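Local coordinates for protein myosin-I heavy chain (Dictyostelium discoideum, PDB 5EJY) that is an actin-based class VII motor with ATPase activity, involved in the early steps of phagocytosis and adhesion, represented here by the first MyTH4-FERM unit of its tail, at residues C409-L421 and T476-L490. Sequence-based numbering, arbitrary orientation. Where two conformers were deposited one is given.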
ATOM      1  N   CYS A 409      -4.908   2.142 -22.550  1.00 25.42           N
ATOM      2  CA  CYS A 409      -4.774   3.468 -21.951  1.00 22.55           C
ATOM      3  C   CYS A 409      -4.920   3.393 -20.436  1.00 23.46           C
ATOM      4  O   CYS A 409      -5.729   2.620 -19.933  1.00 22.76           O
ATOM      5  CB  CYS A 409      -5.885   4.394 -22.464  1.00 30.27           C
ATOM      6  SG  CYS A 409      -5.791   4.808 -24.216  1.00 31.67           S
ATOM      7  N   SER A 410      -4.181   4.238 -19.725  1.00 26.33           N
ATOM      8  CA  SER A 410      -4.386   4.419 -18.290  1.00 23.28           C
ATOM      9  C   SER A 410      -5.563   5.381 -18.125  1.00 24.32           C
ATOM     10  O   SER A 410      -5.525   6.497 -18.635  1.00 25.31           O
ATOM     11  CB  SER A 410      -3.132   5.017 -17.643  1.00 20.49           C
ATOM     12  OG  SER A 410      -1.951   4.326 -18.047  1.00 22.98           O
ATOM     13  N   LEU A 411      -6.594   4.953 -17.408  1.00 19.53           N
ATOM     14  CA  LEU A 411      -7.861   5.672 -17.385  1.00 22.06           C
ATOM     15  C   LEU A 411      -8.049   6.449 -16.091  1.00 28.31           C
ATOM     16  O   LEU A 411      -7.749   5.944 -15.004  1.00 23.25           O
ATOM     17  CB  LEU A 411      -9.022   4.694 -17.560  1.00 24.67           C
ATOM     18  CG  LEU A 411      -8.993   3.840 -18.828  1.00 25.87           C
ATOM     19  CD1 LEU A 411     -10.238   2.980 -18.908  1.00 22.88           C
ATOM     20  CD2 LEU A 411      -8.846   4.733 -20.066  1.00 25.36           C
ATOM     21  N   VAL A 412      -8.559   7.672 -16.214  1.00 22.65           N
ATOM     22  CA  VAL A 412      -8.836   8.519 -15.060  1.00 21.95           C
ATOM     23  C   VAL A 412     -10.153   9.265 -15.283  1.00 28.35           C
ATOM     24  O   VAL A 412     -10.308   9.973 -16.282  1.00 26.23           O
ATOM     25  CB  VAL A 412      -7.717   9.562 -14.832  1.00 24.89           C
ATOM     26  CG1 VAL A 412      -8.008  10.395 -13.582  1.00 26.24           C
ATOM     27  CG2 VAL A 412      -6.351   8.882 -14.722  1.00 27.99           C
ATOM     28  N   VAL A 413     -11.093   9.108 -14.359  1.00 25.05           N
ATOM     29  CA  VAL A 413     -12.379   9.809 -14.443  1.00 26.16           C
ATOM     30  C   VAL A 413     -12.220  11.231 -13.910  1.00 26.87           C
ATOM     31  O   VAL A 413     -11.750  11.432 -12.785  1.00 25.97           O
ATOM     32  CB  VAL A 413     -13.474   9.078 -13.638  1.00 30.11           C
ATOM     33  CG1 VAL A 413     -14.795   9.864 -13.662  1.00 29.81           C
ATOM     34  CG2 VAL A 413     -13.677   7.668 -14.169  1.00 27.64           C
ATOM     35  N   CYS A 414     -12.611  12.220 -14.717  1.00 26.61           N
ATOM     36  CA  CYS A 414     -12.426  13.610 -14.344  1.00 22.86           C
ATOM     37  C   CYS A 414     -13.665  14.470 -14.579  1.00 26.05           C
ATOM     38  O   CYS A 414     -14.619  14.070 -15.250  1.00 24.44           O
ATOM     39  CB  CYS A 414     -11.269  14.244 -15.127  1.00 26.92           C
ATOM     40  SG  CYS A 414      -9.686  13.432 -14.964  1.00 26.65           S
ATOM     41  N   GLU A 415     -13.613  15.671 -14.026  1.00 28.69           N
ATOM     42  CA  GLU A 415     -14.574  16.703 -14.383  1.00 28.97           C
ATOM     43  C   GLU A 415     -13.880  18.055 -14.346  1.00 28.03           C
ATOM     44  O   GLU A 415     -12.798  18.195 -13.777  1.00 27.06           O
ATOM     45  CB  GLU A 415     -15.783  16.663 -13.452  1.00 34.06           C
ATOM     46  CG  GLU A 415     -15.469  16.941 -12.000  1.00 42.26           C
ATOM     47  CD  GLU A 415     -16.634  16.584 -11.090  1.00 53.46           C
ATOM     48  OE1 GLU A 415     -17.249  15.516 -11.306  1.00 55.54           O
ATOM     49  OE2 GLU A 415     -16.939  17.374 -10.172  1.00 50.59           O
ATOM     50  N   HIS A 416     -14.483  19.055 -14.978  1.00 30.87           N
ATOM     51  CA  HIS A 416     -13.908  20.385 -14.950  1.00 25.67           C
ATOM     52  C   HIS A 416     -15.025  21.406 -14.727  1.00 30.44           C
ATOM     53  O   HIS A 416     -16.211  21.087 -14.862  1.00 27.37           O
ATOM     54  CB  HIS A 416     -13.127  20.693 -16.232  1.00 28.17           C
ATOM     55  CG  HIS A 416     -13.990  21.069 -17.396  1.00 32.44           C
ATOM     56  ND1 HIS A 416     -14.446  22.355 -17.600  1.00 38.71           N
ATOM     57  CD2 HIS A 416     -14.492  20.326 -18.412  1.00 33.21           C
ATOM     58  CE1 HIS A 416     -15.185  22.389 -18.694  1.00 36.51           C
ATOM     59  NE2 HIS A 416     -15.229  21.171 -19.207  1.00 40.21           N
ATOM     60  N   GLN A 417     -14.629  22.612 -14.361  1.00 29.39           N
ATOM     61  CA  GLN A 417     -15.585  23.669 -14.046  1.00 34.96           C
ATOM     62  C   GLN A 417     -15.293  24.922 -14.848  1.00 33.27           C
ATOM     63  O   GLN A 417     -15.585  26.025 -14.395  1.00 35.54           O
ATOM     64  CB  GLN A 417     -15.505  24.005 -12.556  1.00 34.39           C
ATOM     65  CG  GLN A 417     -15.706  22.817 -11.646  1.00 41.19           C
ATOM     66  CD  GLN A 417     -15.762  23.206 -10.183  1.00 49.01           C
ATOM     67  OE1 GLN A 417     -15.131  24.180  -9.754  1.00 46.37           O
ATOM     68  NE2 GLN A 417     -16.527  22.445  -9.405  1.00 52.00           N
ATOM     69  N   SER A 418     -14.697  24.776 -16.027  1.00 29.45           N
ATOM     70  CA  SER A 418     -14.270  25.955 -16.774  1.00 32.70           C
ATOM     71  C   SER A 418     -15.396  26.483 -17.633  1.00 40.26           C
ATOM     72  O   SER A 418     -16.206  25.710 -18.145  1.00 38.89           O
ATOM     73  CB  SER A 418     -13.067  25.669 -17.669  1.00 35.06           C
ATOM     74  OG  SER A 418     -12.880  26.749 -18.584  1.00 35.27           O
ATOM     75  N   GLU A 419     -15.433  27.802 -17.796  1.00 38.87           N
ATOM     76  CA  GLU A 419     -16.457  28.431 -18.618  1.00 38.68           C
ATOM     77  C   GLU A 419     -15.897  28.839 -19.977  1.00 41.94           C
ATOM     78  O   GLU A 419     -16.590  29.463 -20.786  1.00 45.12           O
ATOM     79  CB  GLU A 419     -17.044  29.649 -17.894  1.00 48.01           C
ATOM     80  N   SER A 420     -14.639  28.494 -20.224  1.00 37.41           N
ATOM     81  CA  SER A 420     -13.981  28.887 -21.466  1.00 39.53           C
ATOM     82  C   SER A 420     -13.202  27.737 -22.093  1.00 42.92           C
ATOM     83  O   SER A 420     -12.284  27.957 -22.889  1.00 43.60           O
ATOM     84  CB  SER A 420     -13.058  30.084 -21.239  1.00 40.40           C
ATOM     85  OG  SER A 420     -11.938  29.725 -20.456  1.00 44.46           O
ATOM     86  N   LEU A 421     -13.564  26.513 -21.718  1.00 36.74           N
ATOM     87  CA  LEU A 421     -13.076  25.327 -22.406  1.00 34.52           C
ATOM     88  C   LEU A 421     -14.248  24.597 -23.045  1.00 29.86           C
ATOM     89  O   LEU A 421     -15.336  24.562 -22.489  1.00 36.87           O
ATOM     90  CB  LEU A 421     -12.348  24.402 -21.431  1.00 32.96           C
ATOM     91  CG  LEU A 421     -11.068  24.981 -20.841  1.00 33.75           C
ATOM     92  CD1 LEU A 421     -10.463  24.021 -19.815  1.00 34.61           C
ATOM     93  CD2 LEU A 421     -10.076  25.276 -21.947  1.00 40.78           C
ATOM     94  N   THR A 476      -5.060  26.541 -19.300  1.00 28.58           N
ATOM     95  CA  THR A 476      -4.993  25.452 -18.323  1.00 29.60           C
ATOM     96  C   THR A 476      -6.316  24.715 -18.215  1.00 27.19           C
ATOM     97  O   THR A 476      -7.377  25.328 -18.162  1.00 25.12           O
ATOM     98  CB  THR A 476      -4.604  26.002 -16.950  1.00 31.19           C
ATOM     99  OG1 THR A 476      -3.257  26.482 -17.008  1.00 34.65           O
ATOM    100  CG2 THR A 476      -4.718  24.930 -15.874  1.00 30.31           C
ATOM    101  N   LEU A 477      -6.252  23.388 -18.226  1.00 26.56           N
ATOM    102  CA  LEU A 477      -7.413  22.581 -17.916  1.00 27.28           C
ATOM    103  C   LEU A 477      -7.211  22.103 -16.486  1.00 27.81           C
ATOM    104  O   LEU A 477      -6.258  21.379 -16.207  1.00 26.51           O
ATOM    105  CB  LEU A 477      -7.512  21.374 -18.855  1.00 25.65           C
ATOM    106  CG  LEU A 477      -8.453  20.238 -18.417  1.00 27.77           C
ATOM    107  CD1 LEU A 477      -9.886  20.706 -18.210  1.00 27.45           C
ATOM    108  CD2 LEU A 477      -8.419  19.083 -19.418  1.00 28.61           C
ATOM    109  N   GLN A 478      -8.065  22.548 -15.570  1.00 26.73           N
ATOM    110  CA  GLN A 478      -7.960  22.092 -14.191  1.00 25.48           C
ATOM    111  C   GLN A 478      -8.866  20.892 -14.061  1.00 25.27           C
ATOM    112  O   GLN A 478     -10.091  21.022 -13.904  1.00 23.59           O
ATOM    113  CB  GLN A 478      -8.329  23.178 -13.173  1.00 25.60           C
ATOM    114  CG  GLN A 478      -8.178  22.687 -11.729  1.00 24.12           C
ATOM    115  CD  GLN A 478      -8.455  23.755 -10.700  1.00 29.66           C
ATOM    116  OE1 GLN A 478      -9.076  24.769 -10.998  1.00 26.69           O
ATOM    117  NE2 GLN A 478      -7.991  23.530  -9.474  1.00 27.14           N
ATOM    118  N   ALA A 479      -8.255  19.717 -14.191  1.00 25.45           N
ATOM    119  CA  ALA A 479      -8.984  18.459 -14.163  1.00 23.67           C
ATOM    120  C   ALA A 479      -9.178  17.977 -12.731  1.00 27.60           C
ATOM    121  O   ALA A 479      -8.222  17.573 -12.074  1.00 23.26           O
ATOM    122  CB  ALA A 479      -8.236  17.384 -14.977  1.00 24.39           C
ATOM    123  N   PHE A 480     -10.422  18.017 -12.263  1.00 25.10           N
ATOM    124  CA  PHE A 480     -10.770  17.486 -10.954  1.00 24.41           C
ATOM    125  C   PHE A 480     -10.946  15.984 -11.032  1.00 23.53           C
ATOM    126  O   PHE A 480     -11.548  15.466 -11.964  1.00 25.39           O
ATOM    127  CB  PHE A 480     -12.045  18.137 -10.419  1.00 26.02           C
ATOM    128  CG  PHE A 480     -11.877  19.598 -10.124  1.00 26.30           C
ATOM    129  CD1 PHE A 480     -11.299  20.013  -8.932  1.00 27.35           C
ATOM    130  CD2 PHE A 480     -12.234  20.547 -11.060  1.00 25.12           C
ATOM    131  CE1 PHE A 480     -11.120  21.352  -8.658  1.00 30.15           C
ATOM    132  CE2 PHE A 480     -12.061  21.907 -10.790  1.00 28.20           C
ATOM    133  CZ  PHE A 480     -11.506  22.305  -9.588  1.00 26.29           C
ATOM    134  N   THR A 481     -10.419  15.285 -10.038  1.00 25.78           N
ATOM    135  CA  THR A 481     -10.488  13.835 -10.041  1.00 25.02           C
ATOM    136  C   THR A 481     -10.336  13.342  -8.615  1.00 26.05           C
ATOM    137  O   THR A 481      -9.681  13.991  -7.797  1.00 26.15           O
ATOM    138  CB  THR A 481      -9.400  13.231 -10.955  1.00 26.67           C
ATOM    139  OG1 THR A 481      -9.593  11.816 -11.059  1.00 30.21           O
ATOM    140  CG2 THR A 481      -7.993  13.530 -10.411  1.00 26.33           C
ATOM    141  N   GLY A 482     -10.959  12.213  -8.307  1.00 23.55           N
ATOM    142  CA  GLY A 482     -10.876  11.673  -6.962  1.00 29.94           C
ATOM    143  C   GLY A 482      -9.497  11.132  -6.613  1.00 30.12           C
ATOM    144  O   GLY A 482      -9.100  11.134  -5.452  1.00 35.87           O
ATOM    145  N   ASP A 483      -8.766  10.654  -7.614  1.00 28.88           N
ATOM    146  CA  ASP A 483      -7.458  10.033  -7.366  1.00 31.20           C
ATOM    147  C   ASP A 483      -6.346  10.878  -7.970  1.00 25.07           C
ATOM    148  O   ASP A 483      -5.724  10.481  -8.953  1.00 27.04           O
ATOM    149  CB  ASP A 483      -7.419   8.627  -7.956  1.00 26.72           C
ATOM    150  CG  ASP A 483      -6.249   7.775  -7.413  1.00 32.67           C
ATOM    151  OD1 ASP A 483      -5.274   8.302  -6.860  1.00 31.52           O
ATOM    152  OD2 ASP A 483      -6.306   6.558  -7.566  1.00 35.94           O
ATOM    153  N   VAL A 484      -6.095  12.033  -7.367  1.00 26.21           N
ATOM    154  CA  VAL A 484      -5.099  12.977  -7.885  1.00 28.00           C
ATOM    155  C   VAL A 484      -3.717  12.340  -8.015  1.00 28.58           C
ATOM    156  O   VAL A 484      -3.021  12.548  -9.007  1.00 24.24           O
ATOM    157  CB  VAL A 484      -5.014  14.243  -7.012  1.00 29.58           C
ATOM    158  CG1 VAL A 484      -3.909  15.187  -7.512  1.00 29.42           C
ATOM    159  CG2 VAL A 484      -6.358  14.962  -7.009  1.00 32.93           C
ATOM    160  N   GLN A 485      -3.315  11.549  -7.024  1.00 25.07           N
ATOM    161  CA  GLN A 485      -1.987  10.953  -7.074  1.00 23.32           C
ATOM    162  C   GLN A 485      -1.809  10.057  -8.302  1.00 23.34           C
ATOM    163  O   GLN A 485      -0.735  10.027  -8.896  1.00 23.90           O
ATOM    164  CB  GLN A 485      -1.676  10.185  -5.780  1.00 25.04           C
ATOM    165  CG  GLN A 485      -0.284   9.567  -5.753  1.00 31.49           C
ATOM    166  CD  GLN A 485       0.002   8.852  -4.445  1.00 32.59           C
ATOM    167  OE1 GLN A 485       0.266   9.491  -3.431  1.00 43.12           O
ATOM    168  NE2 GLN A 485      -0.071   7.525  -4.459  1.00 30.79           N
ATOM    169  N   LYS A 486      -2.856   9.325  -8.679  1.00 22.75           N
ATOM    170  CA  LYS A 486      -2.806   8.485  -9.869  0.74 24.64           C
ATOM    171  C   LYS A 486      -2.536   9.334 -11.108  1.00 23.82           C
ATOM    172  O   LYS A 486      -1.663   9.012 -11.915  1.00 24.76           O
ATOM    173  CB  LYS A 486      -4.111   7.699 -10.051  0.74 25.34           C
ATOM    174  CG  LYS A 486      -4.084   6.738 -11.232  0.74 25.52           C
ATOM    175  CD  LYS A 486      -5.416   6.014 -11.432  1.00 31.35           C
ATOM    176  CE  LYS A 486      -5.351   5.057 -12.640  1.00 36.74           C
ATOM    177  NZ  LYS A 486      -6.635   4.328 -12.941  1.00 35.64           N
ATOM    178  N   LEU A 487      -3.287  10.422 -11.250  1.00 24.48           N
ATOM    179  CA  LEU A 487      -3.131  11.280 -12.426  1.00 20.80           C
ATOM    180  C   LEU A 487      -1.729  11.904 -12.479  1.00 21.38           C
ATOM    181  O   LEU A 487      -1.068  11.856 -13.510  1.00 23.59           O
ATOM    182  CB  LEU A 487      -4.214  12.361 -12.443  1.00 19.73           C
ATOM    183  CG  LEU A 487      -4.197  13.284 -13.667  1.00 22.05           C
ATOM    184  CD1 LEU A 487      -4.153  12.456 -14.947  1.00 22.46           C
ATOM    185  CD2 LEU A 487      -5.423  14.176 -13.640  1.00 23.80           C
ATOM    186  N   VAL A 488      -1.277  12.485 -11.370  1.00 22.77           N
ATOM    187  CA  VAL A 488       0.066  13.065 -11.303  1.00 21.86           C
ATOM    188  C   VAL A 488       1.148  12.033 -11.634  1.00 26.13           C
ATOM    189  O   VAL A 488       2.046  12.294 -12.442  1.00 22.88           O
ATOM    190  CB  VAL A 488       0.360  13.676  -9.908  1.00 25.99           C
ATOM    191  CG1 VAL A 488       1.855  14.035  -9.765  1.00 27.32           C
ATOM    192  CG2 VAL A 488      -0.522  14.906  -9.655  1.00 26.42           C
ATOM    193  N   SER A 489       1.077  10.858 -11.008  1.00 22.62           N
ATOM    194  CA  SER A 489       2.118   9.857 -11.233  1.00 24.63           C
ATOM    195  C   SER A 489       2.083   9.301 -12.654  1.00 21.26           C
ATOM    196  O   SER A 489       3.121   8.977 -13.217  1.00 23.35           O
ATOM    197  CB  SER A 489       2.059   8.721 -10.185  1.00 25.27           C
ATOM    198  OG  SER A 489       0.871   7.968 -10.323  1.00 26.51           O
ATOM    199  N   LEU A 490       0.897   9.196 -13.245  1.00 19.31           N
ATOM    200  CA  LEU A 490       0.813   8.745 -14.632  1.00 23.02           C
ATOM    201  C   LEU A 490       1.520   9.748 -15.538  1.00 24.64           C
ATOM    202  O   LEU A 490       2.283   9.374 -16.422  1.00 25.86           O
ATOM    203  CB  LEU A 490      -0.641   8.606 -15.076  1.00 24.17           C
ATOM    204  CG  LEU A 490      -1.414   7.403 -14.540  1.00 23.29           C
ATOM    205  CD1 LEU A 490      -2.890   7.504 -14.940  1.00 22.84           C
ATOM    206  CD2 LEU A 490      -0.784   6.107 -15.065  1.00 23.19           C
TER
HETATM  207  O   HOH W   1     -12.914  11.041  -9.925  1.00 38.04           O
HETATM  208  O   HOH W   2     -11.699  23.134 -14.139  1.00 26.75           O
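The ring of F480 lies against the loop end of strand 410-415, its CB 4.0 Å from CG of E415 and its CD2 rim running beside E415 O, which sits near the ring plane. The Q417 side chain crosses that of F480 at about a right angle, with Q417 CG 3.9 Å from F480 CE2 and amide and ring planes 49° apart. Beside the ring, E415 and F480 form a single antiparallel hydrogen-bonded pair, N to O in both directions. Were F480 reduced to an alanine, the backbone pair could remain, but the Q417 chain is likely to lose its apolar support and a gap to open beside E415 O. Farther along, CD1 of L477 sits in the corner formed by H416 CB and L421 CD1, 3.7 Å from the latter.

Past the bridge the chain leaves strand 410-415 through T481 and G482 into the helix, and side chains fill the wedge. T481 turns OG1 anti to its own N (chi1 -173°), which brings the hydroxyl to V413 O at 2.8 Å and against V412 CG1. CG2 of V412 meets L490 CD1 tip to tip at 3.7 Å, with L487 beside it; S410 CB rests against both L490 methyls. In one of its two conformers, extended K486 brings NZ 2.8 Å from L411 O, nearly along the C=O axis. Strand 410-415 edges its sheet, paired with 426-432, while 476-480 continues that of 466-470. Two sheets joined at one corner, the C-terminal helix 484-499 plugging the opening, characterise the PH-like F3 lobe of a FERM domain.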